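Local coordinates for succinate-semialdehyde dehydrogenase (Streptococcus pyogenes MGAS1882, PDB 4YWV), which probably oxidises succinic semialdehyde to succinate with a nicotinamide cofactor, as a member of the aldehyde dehydrogenase family, at residues A[2-7]-A[14-19]; A[18-23]-A[184-189]; A[28-33]-A[197-202]; A[124-129]-A[151-156]. All coordinates share one frame; numbering follows the deposited sequence.

Interaction 1: A[2-7]-A[14-19]; sequences AYQTIY and LHTFDN. With SSN (4-oxobutanoic acid), chain D.
Gln4 runs alongside Thr16, both side chains pointing the same way from the sheet, and its amide NE2 gives a bond to Thr16 OG1 (2.8 Å, 164° at the hydrogen). The hydroxyl lies in the plane of the amide. An extended chain, with CG anti to the backbone N (chi1 -166°), carries the amide that far, and on the way Gln4 CG passes 3.2 Å from His15 O. Thr5 and His15 project from the other face, where Thr5 OG1 sits at the edge of the imidazole, 3.9 Å from His15 CD2; the hydroxyl itself bonds to Asp73. These strands, 4-7 and 12-16, make an antiparallel hairpin near the N terminus, interrupted by a classic beta bulge: Leu14 and His15 both face Thr5, and Thr5 O takes a good bond from Leu14 N (2.8 Å) and a weak one from His15 N. Leu14 CD1 reaches on to Tyr7 CB at 3.7 Å. Next to the Gln4-Thr16 pair, Tyr3 O accepts from Phe17 N, and one water joins Tyr3 N, Phe17 O and Asn19 OD1. That same Asn19 OD1 meets the Tyr3 ring at its edge, 3.5 Å from CD1. Tyr3 OH bonds to Ile186 O and lies 3.7 Å from C4 of the bound 4-oxobutanoic acid.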
# COMPACT_ATOMS: atom_id res chain seq x y z
N ALA A 2 -14.75 -6.60 26.18
CA ALA A 2 -14.68 -7.86 26.98
C ALA A 2 -14.46 -9.09 26.10
O ALA A 2 -15.36 -9.50 25.37
CB ALA A 2 -15.96 -8.02 27.79
N TYR A 3 -13.27 -9.68 26.17
CA TYR A 3 -12.96 -10.88 25.40
C TYR A 3 -13.60 -12.04 26.12
O TYR A 3 -13.32 -12.28 27.29
CB TYR A 3 -11.46 -11.06 25.29
CG TYR A 3 -10.84 -10.00 24.42
CD1 TYR A 3 -10.64 -8.71 24.90
CD2 TYR A 3 -10.53 -10.28 23.10
CE1 TYR A 3 -10.14 -7.72 24.08
CE2 TYR A 3 -10.02 -9.29 22.26
CZ TYR A 3 -9.83 -8.01 22.76
OH TYR A 3 -9.36 -7.03 21.92
N GLN A 4 -14.44 -12.79 25.41
CA GLN A 4 -15.16 -13.86 26.06
C GLN A 4 -15.64 -14.95 25.11
O GLN A 4 -16.21 -14.66 24.06
CB GLN A 4 -16.34 -13.22 26.79
CG GLN A 4 -17.05 -14.06 27.80
CD GLN A 4 -17.90 -13.19 28.74
OE1 GLN A 4 -18.80 -12.47 28.29
NE2 GLN A 4 -17.60 -13.24 30.03
N THR A 5 -15.42 -16.21 25.49
CA THR A 5 -15.89 -17.34 24.69
C THR A 5 -17.31 -17.71 25.11
O THR A 5 -17.54 -18.17 26.23
CB THR A 5 -15.01 -18.60 24.88
OG1 THR A 5 -13.75 -18.43 24.22
CG2 THR A 5 -15.71 -19.83 24.29
N ILE A 6 -18.25 -17.52 24.20
CA ILE A 6 -19.65 -17.84 24.45
C ILE A 6 -20.11 -18.76 23.32
O ILE A 6 -20.41 -18.30 22.23
CB ILE A 6 -20.53 -16.59 24.44
CG1 ILE A 6 -19.97 -15.55 25.40
CG2 ILE A 6 -21.95 -16.96 24.82
CD1 ILE A 6 -20.82 -14.28 25.49
N TYR A 7 -20.17 -20.06 23.61
CA TYR A 7 -20.58 -21.06 22.62
C TYR A 7 -21.89 -20.63 21.95
O TYR A 7 -22.93 -20.53 22.60
CB TYR A 7 -20.72 -22.42 23.30
CG TYR A 7 -20.83 -23.60 22.36
CD1 TYR A 7 -20.41 -23.51 21.03
CD2 TYR A 7 -21.31 -24.82 22.82
CE1 TYR A 7 -20.47 -24.61 20.17
CE2 TYR A 7 -21.38 -25.93 21.98
CZ TYR A 7 -20.96 -25.82 20.66
OH TYR A 7 -21.05 -26.93 19.84
N LEU A 14 -18.06 -19.90 28.36
CA LEU A 14 -17.05 -20.89 28.67
C LEU A 14 -15.74 -20.32 29.20
O LEU A 14 -15.06 -20.97 29.99
CB LEU A 14 -16.78 -21.75 27.43
CG LEU A 14 -18.06 -22.39 26.89
CD1 LEU A 14 -17.81 -23.02 25.53
CD2 LEU A 14 -18.56 -23.43 27.90
N HIS A 15 -15.37 -19.13 28.75
CA HIS A 15 -14.12 -18.51 29.20
C HIS A 15 -14.24 -17.00 29.21
O HIS A 15 -14.90 -16.40 28.35
CB HIS A 15 -12.95 -18.82 28.25
CG HIS A 15 -12.68 -20.28 28.04
ND1 HIS A 15 -12.36 -21.14 29.07
CD2 HIS A 15 -12.60 -21.01 26.90
CE1 HIS A 15 -12.09 -22.34 28.57
NE2 HIS A 15 -12.23 -22.28 27.26
N THR A 16 -13.58 -16.37 30.17
CA THR A 16 -13.54 -14.92 30.22
C THR A 16 -12.06 -14.64 30.37
O THR A 16 -11.37 -15.33 31.12
CB THR A 16 -14.30 -14.32 31.41
OG1 THR A 16 -15.66 -14.78 31.41
CG2 THR A 16 -14.32 -12.80 31.30
N PHE A 17 -11.55 -13.67 29.62
CA PHE A 17 -10.13 -13.35 29.70
C PHE A 17 -9.94 -11.90 30.10
O PHE A 17 -10.66 -11.03 29.64
CB PHE A 17 -9.45 -13.59 28.35
CG PHE A 17 -9.56 -14.99 27.85
CD1 PHE A 17 -10.66 -15.39 27.08
CD2 PHE A 17 -8.56 -15.93 28.12
CE1 PHE A 17 -10.75 -16.69 26.58
CE2 PHE A 17 -8.64 -17.23 27.63
CZ PHE A 17 -9.74 -17.62 26.86
N ASP A 18 -8.96 -11.65 30.96
CA ASP A 18 -8.70 -10.28 31.40
C ASP A 18 -8.01 -9.52 30.28
O ASP A 18 -7.16 -10.08 29.57
CB ASP A 18 -7.78 -10.25 32.64
CG ASP A 18 -8.33 -11.06 33.82
OD1 ASP A 18 -9.53 -10.92 34.15
OD2 ASP A 18 -7.54 -11.83 34.42
N ASN A 19 -8.39 -8.26 30.10
CA ASN A 19 -7.77 -7.42 29.08
C ASN A 19 -6.33 -7.14 29.47
O ASN A 19 -6.01 -7.02 30.65
CB ASN A 19 -8.51 -6.10 28.93
CG ASN A 19 -9.67 -6.20 27.98
OD1 ASN A 19 -10.47 -7.13 28.05
ND2 ASN A 19 -9.78 -5.23 27.08
C1 SSN D . -14.19 -6.85 18.26
O1 SSN D . -13.72 -7.03 17.10
C2 SSN D . -13.32 -6.92 19.49
O2 SSN D . -15.40 -6.62 18.43
C3 SSN D . -13.52 -5.67 20.34
C4 SSN D . -12.80 -5.80 21.68
O4 SSN D . -12.61 -4.84 22.41
O HOH W 1 -12.17 -9.14 28.50

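Interaction 2: A[18-23]-A[184-189]; sequences DNMTDQ and LFISYD. With SSN (4-oxobutanoic acid), chain D.
Met20 packs against Leu184 and Ile186, and its backbone N donates to Phe185 O (2.8 Å, 157° at the hydrogen). From there CB packs beside Ile186 CG2 at 3.9 Å, the two side chains pointing the same way. With CG anti to the backbone N (chi1 179°) the chain stays straight as far as SD, which touches Leu184 CD2 at 3.6 Å; it then bends at chi3, leaving CE 3.8 Å from the same Leu184 CD2. One residue earlier, Asn19 also lies near the carbonyl that Met20 uses, its CB 3.4 Å from Phe185 O. Phe185 is the centre of an inverse gamma turn, closed by a weak bond from Ile186 N to Leu184 O. Further on, Tyr188 brings its hydroxyl to the bound 4-oxobutanoic acid, with OH donating to O1 at 2.9 Å, and its ring carbon CE2 lies 3.3 Å from C3 of the ligand. Both segments lead into helices, 22-41 after Thr21 and 188-196 after Ser187, each of these residues an N-cap. Met20 and Leu184 pack together on Leu25 and Val28 of helix 22-41, while Leu184 also rests on Val153 of strand 152-155.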
# COMPACT_ATOMS: atom_id res chain seq x y z
N ASP A 18 -8.96 -11.65 30.96
CA ASP A 18 -8.70 -10.28 31.40
C ASP A 18 -8.01 -9.52 30.28
O ASP A 18 -7.16 -10.08 29.57
CB ASP A 18 -7.78 -10.25 32.64
CG ASP A 18 -8.33 -11.06 33.82
OD1 ASP A 18 -9.53 -10.92 34.15
OD2 ASP A 18 -7.54 -11.83 34.42
N ASN A 19 -8.39 -8.26 30.10
CA ASN A 19 -7.77 -7.42 29.08
C ASN A 19 -6.33 -7.14 29.47
O ASN A 19 -6.01 -7.02 30.65
CB ASN A 19 -8.51 -6.10 28.93
CG ASN A 19 -9.67 -6.20 27.98
OD1 ASN A 19 -10.47 -7.13 28.05
ND2 ASN A 19 -9.78 -5.23 27.08
N MET A 20 -5.47 -7.04 28.47
CA MET A 20 -4.05 -6.77 28.67
C MET A 20 -3.86 -5.38 29.27
O MET A 20 -4.55 -4.43 28.89
CB MET A 20 -3.32 -6.87 27.33
CG MET A 20 -1.84 -6.59 27.39
SD MET A 20 -1.07 -6.80 25.76
CE MET A 20 -0.19 -8.34 25.99
N THR A 21 -2.92 -5.27 30.20
CA THR A 21 -2.63 -4.00 30.87
C THR A 21 -1.73 -3.13 29.99
O THR A 21 -1.14 -3.62 29.03
CB THR A 21 -1.94 -4.23 32.21
OG1 THR A 21 -0.74 -5.00 32.00
CG2 THR A 21 -2.85 -4.99 33.17
N ASP A 22 -1.61 -1.85 30.33
CA ASP A 22 -0.80 -0.95 29.54
C ASP A 22 0.68 -1.26 29.61
O ASP A 22 1.39 -1.14 28.62
CB ASP A 22 -1.04 0.50 29.98
CG ASP A 22 -2.48 0.93 29.78
OD1 ASP A 22 -2.99 0.84 28.63
OD2 ASP A 22 -3.12 1.36 30.77
N GLN A 23 1.14 -1.67 30.79
CA GLN A 23 2.55 -2.01 30.97
C GLN A 23 2.85 -3.25 30.15
O GLN A 23 3.87 -3.32 29.47
CB GLN A 23 2.86 -2.26 32.44
CG GLN A 23 4.34 -2.45 32.73
CD GLN A 23 5.21 -1.35 32.12
OE1 GLN A 23 4.94 -0.17 32.28
NE2 GLN A 23 6.27 -1.75 31.41
N LEU A 184 -3.13 -9.81 21.63
CA LEU A 184 -3.41 -8.65 22.48
C LEU A 184 -4.89 -8.50 22.80
O LEU A 184 -5.70 -8.14 21.94
CB LEU A 184 -2.93 -7.37 21.80
CG LEU A 184 -1.53 -7.36 21.20
CD1 LEU A 184 -1.32 -6.08 20.43
CD2 LEU A 184 -0.50 -7.51 22.30
N PHE A 185 -5.26 -8.78 24.04
CA PHE A 185 -6.64 -8.62 24.45
C PHE A 185 -6.76 -7.16 24.89
O PHE A 185 -6.87 -6.85 26.08
CB PHE A 185 -6.97 -9.55 25.62
CG PHE A 185 -7.07 -11.00 25.24
CD1 PHE A 185 -7.71 -11.37 24.06
CD2 PHE A 185 -6.58 -11.99 26.08
CE1 PHE A 185 -7.87 -12.71 23.73
CE2 PHE A 185 -6.74 -13.34 25.76
CZ PHE A 185 -7.38 -13.70 24.58
N ILE A 186 -6.73 -6.26 23.92
CA ILE A 186 -6.79 -4.84 24.20
C ILE A 186 -8.06 -4.18 23.68
O ILE A 186 -8.86 -4.77 22.95
CB ILE A 186 -5.56 -4.14 23.59
CG1 ILE A 186 -5.48 -4.45 22.09
CG2 ILE A 186 -4.29 -4.63 24.29
CD1 ILE A 186 -4.21 -3.93 21.41
N SER A 187 -8.26 -2.93 24.09
CA SER A 187 -9.42 -2.16 23.67
C SER A 187 -9.07 -1.47 22.35
O SER A 187 -7.91 -1.49 21.93
CB SER A 187 -9.75 -1.12 24.73
OG SER A 187 -8.64 -0.26 24.93
N TYR A 188 -10.06 -0.87 21.70
CA TYR A 188 -9.78 -0.16 20.46
C TYR A 188 -9.01 1.13 20.76
O TYR A 188 -8.42 1.74 19.87
CB TYR A 188 -11.07 0.10 19.69
CG TYR A 188 -11.45 -1.10 18.85
CD1 TYR A 188 -10.72 -1.41 17.69
CD2 TYR A 188 -12.50 -1.95 19.22
CE1 TYR A 188 -11.02 -2.55 16.93
CE2 TYR A 188 -12.80 -3.10 18.47
CZ TYR A 188 -12.06 -3.39 17.32
OH TYR A 188 -12.35 -4.52 16.57
N ASP A 189 -8.99 1.51 22.03
CA ASP A 189 -8.25 2.69 22.47
C ASP A 189 -6.76 2.32 22.44
O ASP A 189 -5.92 3.07 21.94
CB ASP A 189 -8.66 3.05 23.89
CG ASP A 189 -8.95 4.52 24.06
OD1 ASP A 189 -10.02 4.99 23.57
OD2 ASP A 189 -8.12 5.21 24.69
C1 SSN D . -14.19 -6.85 18.26
O1 SSN D . -13.72 -7.03 17.10
C2 SSN D . -13.32 -6.92 19.49
O2 SSN D . -15.40 -6.62 18.43
C3 SSN D . -13.52 -5.67 20.34
C4 SSN D . -12.80 -5.80 21.68
O4 SSN D . -12.61 -4.84 22.41

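Interaction 3: A[28-33]-A[197-202]; sequences VLERAH and DKRVVG
The backbones come nearest at His33 and Arg199, whose CA atoms are 5.9 Å apart, where a helical turn of 28-33 faces the type I beta turn from Asp197 to Val200. Arg199 reaches out of that turn and lies across the helix. Its CG sits over one face of the His33 imidazole in a CH-pi contact, 4.0 Å from the centroid, with ring and guanidinium planes 64° apart. A bend at chi3 (-65°) then carries the head group over Leu29, whose CB packs on one face of the guanidinium, 3.8 Å from NH2. At its edge, NH1 forms a salt bridge with Glu30 OE1 (2.9 Å), meeting that oxygen on the anti side.

Helix 22-41 is thereby joined to the link between helix 188-196 and strand 200-206 of the mixed, mostly parallel sheet in this Rossmann-like domain. Asp197 also holds the arginine: NE bonds to OD2 (2.7 Å) on its syn lone pair and NH2 to OD1, a side-on, two-nitrogen grip. Asp197 OD2 also accepts from Arg199 N, which makes an Asx turn, so one oxygen takes two bonds from the same residue. Fixed by carboxylates at both ends, the guanidinium has little room to rotate. Leu29 CD2 approaches the Asp197 carboxylate from the opposite direction, 3.6 Å from CG, and Leu29 CD1 lies 4.3 Å from Val200 CG2.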
# COMPACT_ATOMS: atom_id res chain seq x y z
N VAL A 28 5.24 -5.98 25.57
CA VAL A 28 5.09 -6.80 24.38
C VAL A 28 5.68 -6.08 23.18
O VAL A 28 6.41 -6.68 22.38
CB VAL A 28 3.59 -7.12 24.10
CG1 VAL A 28 3.45 -7.79 22.74
CG2 VAL A 28 3.05 -8.04 25.18
N LEU A 29 5.39 -4.79 23.07
CA LEU A 29 5.89 -3.99 21.97
C LEU A 29 7.42 -3.84 21.98
O LEU A 29 8.05 -3.86 20.93
CB LEU A 29 5.21 -2.62 22.00
CG LEU A 29 4.28 -2.26 20.84
CD1 LEU A 29 3.42 -3.44 20.42
CD2 LEU A 29 3.42 -1.11 21.28
N GLU A 30 8.01 -3.70 23.17
CA GLU A 30 9.46 -3.57 23.28
C GLU A 30 10.15 -4.89 22.97
O GLU A 30 11.22 -4.91 22.36
CB GLU A 30 9.86 -3.08 24.68
CG GLU A 30 11.38 -2.88 24.92
CD GLU A 30 12.05 -1.94 23.91
OE1 GLU A 30 11.34 -1.18 23.20
OE2 GLU A 30 13.31 -1.94 23.83
N ARG A 31 9.54 -6.00 23.38
CA ARG A 31 10.10 -7.33 23.14
C ARG A 31 10.11 -7.63 21.65
O ARG A 31 11.09 -8.18 21.13
CB ARG A 31 9.28 -8.40 23.86
CG ARG A 31 9.68 -9.82 23.49
CD ARG A 31 8.91 -10.86 24.28
NE ARG A 31 7.50 -10.94 23.90
CZ ARG A 31 6.60 -11.71 24.51
NH1 ARG A 31 6.96 -12.46 25.55
NH2 ARG A 31 5.34 -11.74 24.08
N ALA A 32 9.02 -7.28 20.98
CA ALA A 32 8.85 -7.50 19.54
C ALA A 32 9.81 -6.64 18.73
O ALA A 32 10.36 -7.09 17.72
CB ALA A 32 7.43 -7.21 19.13
N HIS A 33 10.00 -5.40 19.16
CA HIS A 33 10.89 -4.49 18.46
C HIS A 33 12.31 -5.02 18.57
O HIS A 33 13.07 -4.99 17.60
CB HIS A 33 10.80 -3.10 19.09
CG HIS A 33 11.85 -2.14 18.59
ND1 HIS A 33 12.04 -1.88 17.25
CD2 HIS A 33 12.74 -1.38 19.26
CE1 HIS A 33 13.01 -1.00 17.12
NE2 HIS A 33 13.45 -0.68 18.32
N ASP A 197 2.51 3.92 18.05
CA ASP A 197 3.84 3.56 18.53
C ASP A 197 4.88 3.50 17.39
O ASP A 197 4.63 2.90 16.35
CB ASP A 197 3.77 2.21 19.23
CG ASP A 197 4.94 1.96 20.17
OD1 ASP A 197 4.84 2.35 21.36
OD2 ASP A 197 5.96 1.39 19.72
N LYS A 198 6.04 4.11 17.59
CA LYS A 198 7.07 4.11 16.55
C LYS A 198 7.63 2.73 16.23
O LYS A 198 8.17 2.53 15.15
CB LYS A 198 8.23 5.05 16.93
CG LYS A 198 9.12 4.53 18.05
CD LYS A 198 10.22 5.53 18.40
CE LYS A 198 11.19 5.78 17.24
NZ LYS A 198 12.31 6.71 17.61
N ARG A 199 7.51 1.79 17.17
CA ARG A 199 8.01 0.43 16.97
C ARG A 199 7.14 -0.38 15.99
O ARG A 199 7.57 -1.41 15.46
CB ARG A 199 8.11 -0.29 18.31
CG ARG A 199 9.20 0.28 19.20
CD ARG A 199 9.12 -0.19 20.64
NE ARG A 199 7.90 0.28 21.28
CZ ARG A 199 7.72 0.34 22.60
NH1 ARG A 199 8.69 -0.06 23.41
NH2 ARG A 199 6.57 0.79 23.10
N VAL A 200 5.92 0.09 15.76
CA VAL A 200 5.00 -0.56 14.85
C VAL A 200 5.10 0.15 13.50
O VAL A 200 4.88 1.36 13.41
CB VAL A 200 3.58 -0.50 15.40
CG1 VAL A 200 2.60 -1.07 14.40
CG2 VAL A 200 3.51 -1.26 16.70
N VAL A 201 5.42 -0.61 12.46
CA VAL A 201 5.61 -0.04 11.12
C VAL A 201 4.53 -0.34 10.09
O VAL A 201 4.67 0.01 8.92
CB VAL A 201 6.95 -0.52 10.51
CG1 VAL A 201 8.10 -0.19 11.44
CG2 VAL A 201 6.89 -2.03 10.27
N GLY A 202 3.45 -0.98 10.51
CA GLY A 202 2.39 -1.30 9.57
C GLY A 202 1.20 -1.98 10.20
O GLY A 202 1.27 -2.49 11.32

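Interaction 4: A[124-129]-A[151-156]; sequences VILAVE and PMVLKH. With SSN (4-oxobutanoic acid), chain D.
Ile125 and Met152 open a run of parallel pairs that ends with Val128 and Lys155, the strand axes 4.7 Å apart at closest approach and 19° from parallel. Backbone bonds come first: five of them alternate across the gap, from Ile125 N to Pro151 O up to Glu129 N to Lys155 O, and the shortest is Ala127 N to Val153 O at 2.7 Å. CA-H...O contacts fill in between, such as Met152 CA to Ile125 O at 3.3 Å.

The apolar contacts fall on two faces. On the face of Leu126 and Val153, Leu126 CD1 meets Val153 CG2 at 3.7 Å, the side chains crossing at about a right angle; Val153 CG1 also touches Val124 CG1. On the face of Ala127 and Met152, the small Ala127 CB receives Met152 SD at 3.9 Å, and Leu154 CD1 reaches forward to Glu129 CG at 3.7 Å.

At the C-terminal ends one face of the His156 imidazole meets Glu129 CB, a CH-pi contact with CB 26° off the ring normal. ND1 adds a weak bond to Glu129 O, and NE2 is held by Pro134 O. Lys155 CE lies 4.2 Å from C2 of the bound 4-oxobutanoic acid; the placing of NZ is doubtful. With helix 134-148 as the connection, the strands form a beta-alpha-beta crossover, the unit of the Rossmann-like nucleotide-binding domain of aldehyde dehydrogenases.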
# COMPACT_ATOMS: atom_id res chain seq x y z
N VAL A 124 7.76 -4.30 13.48
CA VAL A 124 6.64 -4.96 14.11
C VAL A 124 5.35 -4.63 13.37
O VAL A 124 5.05 -3.46 13.10
CB VAL A 124 6.53 -4.53 15.58
CG1 VAL A 124 5.38 -5.23 16.26
CG2 VAL A 124 7.83 -4.83 16.30
N ILE A 125 4.58 -5.65 13.04
CA ILE A 125 3.33 -5.45 12.33
C ILE A 125 2.13 -5.75 13.21
O ILE A 125 2.12 -6.73 13.95
CB ILE A 125 3.23 -6.34 11.07
CG1 ILE A 125 4.36 -6.00 10.10
CG2 ILE A 125 1.88 -6.16 10.40
CD1 ILE A 125 4.35 -4.54 9.66
N LEU A 126 1.12 -4.89 13.13
CA LEU A 126 -0.09 -5.10 13.89
C LEU A 126 -1.07 -5.78 12.96
O LEU A 126 -1.24 -5.37 11.82
CB LEU A 126 -0.68 -3.78 14.36
CG LEU A 126 -2.14 -3.90 14.83
CD1 LEU A 126 -2.22 -4.95 15.93
CD2 LEU A 126 -2.66 -2.55 15.32
N ALA A 127 -1.73 -6.82 13.47
CA ALA A 127 -2.71 -7.53 12.68
C ALA A 127 -4.03 -7.48 13.42
O ALA A 127 -4.10 -7.82 14.60
CB ALA A 127 -2.27 -8.98 12.48
N VAL A 128 -5.06 -7.04 12.72
CA VAL A 128 -6.41 -6.97 13.28
C VAL A 128 -7.25 -7.95 12.49
O VAL A 128 -7.52 -7.74 11.31
CB VAL A 128 -6.99 -5.57 13.13
CG1 VAL A 128 -8.39 -5.53 13.72
CG2 VAL A 128 -6.09 -4.55 13.81
N GLU A 129 -7.68 -9.03 13.14
CA GLU A 129 -8.45 -10.06 12.46
C GLU A 129 -9.86 -10.28 12.99
O GLU A 129 -10.16 -9.99 14.14
CB GLU A 129 -7.68 -11.37 12.50
CG GLU A 129 -6.24 -11.24 12.03
CD GLU A 129 -6.12 -10.45 10.73
OE1 GLU A 129 -6.87 -10.76 9.78
OE2 GLU A 129 -5.28 -9.53 10.65
N PRO A 151 8.18 -9.10 13.35
CA PRO A 151 7.44 -9.68 14.48
C PRO A 151 6.00 -9.21 14.37
O PRO A 151 5.73 -8.19 13.73
CB PRO A 151 8.16 -9.09 15.70
CG PRO A 151 9.54 -8.89 15.22
CD PRO A 151 9.33 -8.32 13.82
N MET A 152 5.07 -9.92 14.98
CA MET A 152 3.67 -9.52 14.88
C MET A 152 2.90 -9.40 16.19
O MET A 152 3.16 -10.12 17.16
CB MET A 152 2.96 -10.50 13.94
CG MET A 152 1.55 -10.09 13.54
SD MET A 152 0.85 -11.26 12.37
CE MET A 152 1.46 -10.54 10.82
N VAL A 153 1.96 -8.45 16.23
CA VAL A 153 1.09 -8.27 17.39
C VAL A 153 -0.32 -8.40 16.83
O VAL A 153 -0.67 -7.78 15.81
CB VAL A 153 1.28 -6.89 18.11
CG1 VAL A 153 2.61 -6.90 18.85
CG2 VAL A 153 1.20 -5.74 17.12
N LEU A 154 -1.13 -9.22 17.49
CA LEU A 154 -2.47 -9.52 17.04
C LEU A 154 -3.60 -9.03 17.92
O LEU A 154 -3.58 -9.21 19.13
CB LEU A 154 -2.62 -11.03 16.86
CG LEU A 154 -4.03 -11.62 16.74
CD1 LEU A 154 -4.67 -11.18 15.43
CD2 LEU A 154 -3.95 -13.14 16.82
N LYS A 155 -4.58 -8.41 17.26
CA LYS A 155 -5.78 -7.92 17.92
C LYS A 155 -6.86 -8.72 17.22
O LYS A 155 -7.24 -8.41 16.09
CB LYS A 155 -5.96 -6.43 17.66
CG LYS A 155 -6.98 -5.77 18.57
CD LYS A 155 -8.38 -6.24 18.28
CE LYS A 155 -9.38 -5.60 19.21
NZ LYS A 155 -10.63 -6.39 19.22
N HIS A 156 -7.33 -9.77 17.88
CA HIS A 156 -8.35 -10.64 17.32
C HIS A 156 -9.74 -10.21 17.78
O HIS A 156 -9.89 -9.39 18.68
CB HIS A 156 -8.11 -12.09 17.73
CG HIS A 156 -8.41 -13.08 16.66
ND1 HIS A 156 -9.41 -12.88 15.73
CD2 HIS A 156 -7.85 -14.27 16.35
CE1 HIS A 156 -9.44 -13.90 14.89
NE2 HIS A 156 -8.50 -14.75 15.24
C1 SSN D . -14.19 -6.85 18.26
O1 SSN D . -13.72 -7.03 17.10
C2 SSN D . -13.32 -6.92 19.49
O2 SSN D . -15.40 -6.62 18.43
C3 SSN D . -13.52 -5.67 20.34
C4 SSN D . -12.80 -5.80 21.68
O4 SSN D . -12.61 -4.84 22.41

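Overall arrangement
From the N terminus, interaction 1 closes a short hairpin, and interaction 2 begins on the residues where it ends, Asp18 and Asn19, sharing them. Interaction 2 uses the loop leading into helix 22-41 and interaction 3 the helix itself; both close loops of about 160 residues, and their segments alternate along the chain, so the loops cross. Interaction 4, a tight beta-alpha-beta unit, falls within both. Its strands are both interior to the mixed sheet: 124-128 bonds to strand 200-206 of interaction 3, and Leu154 O to Leu184 N of interaction 2. Helix 22-41 packs on strands 124-128 and 152-155, while Tyr3 and Tyr188 bring interactions 1 and 2 to one bound ligand, with Lys155 of interaction 4 nearby.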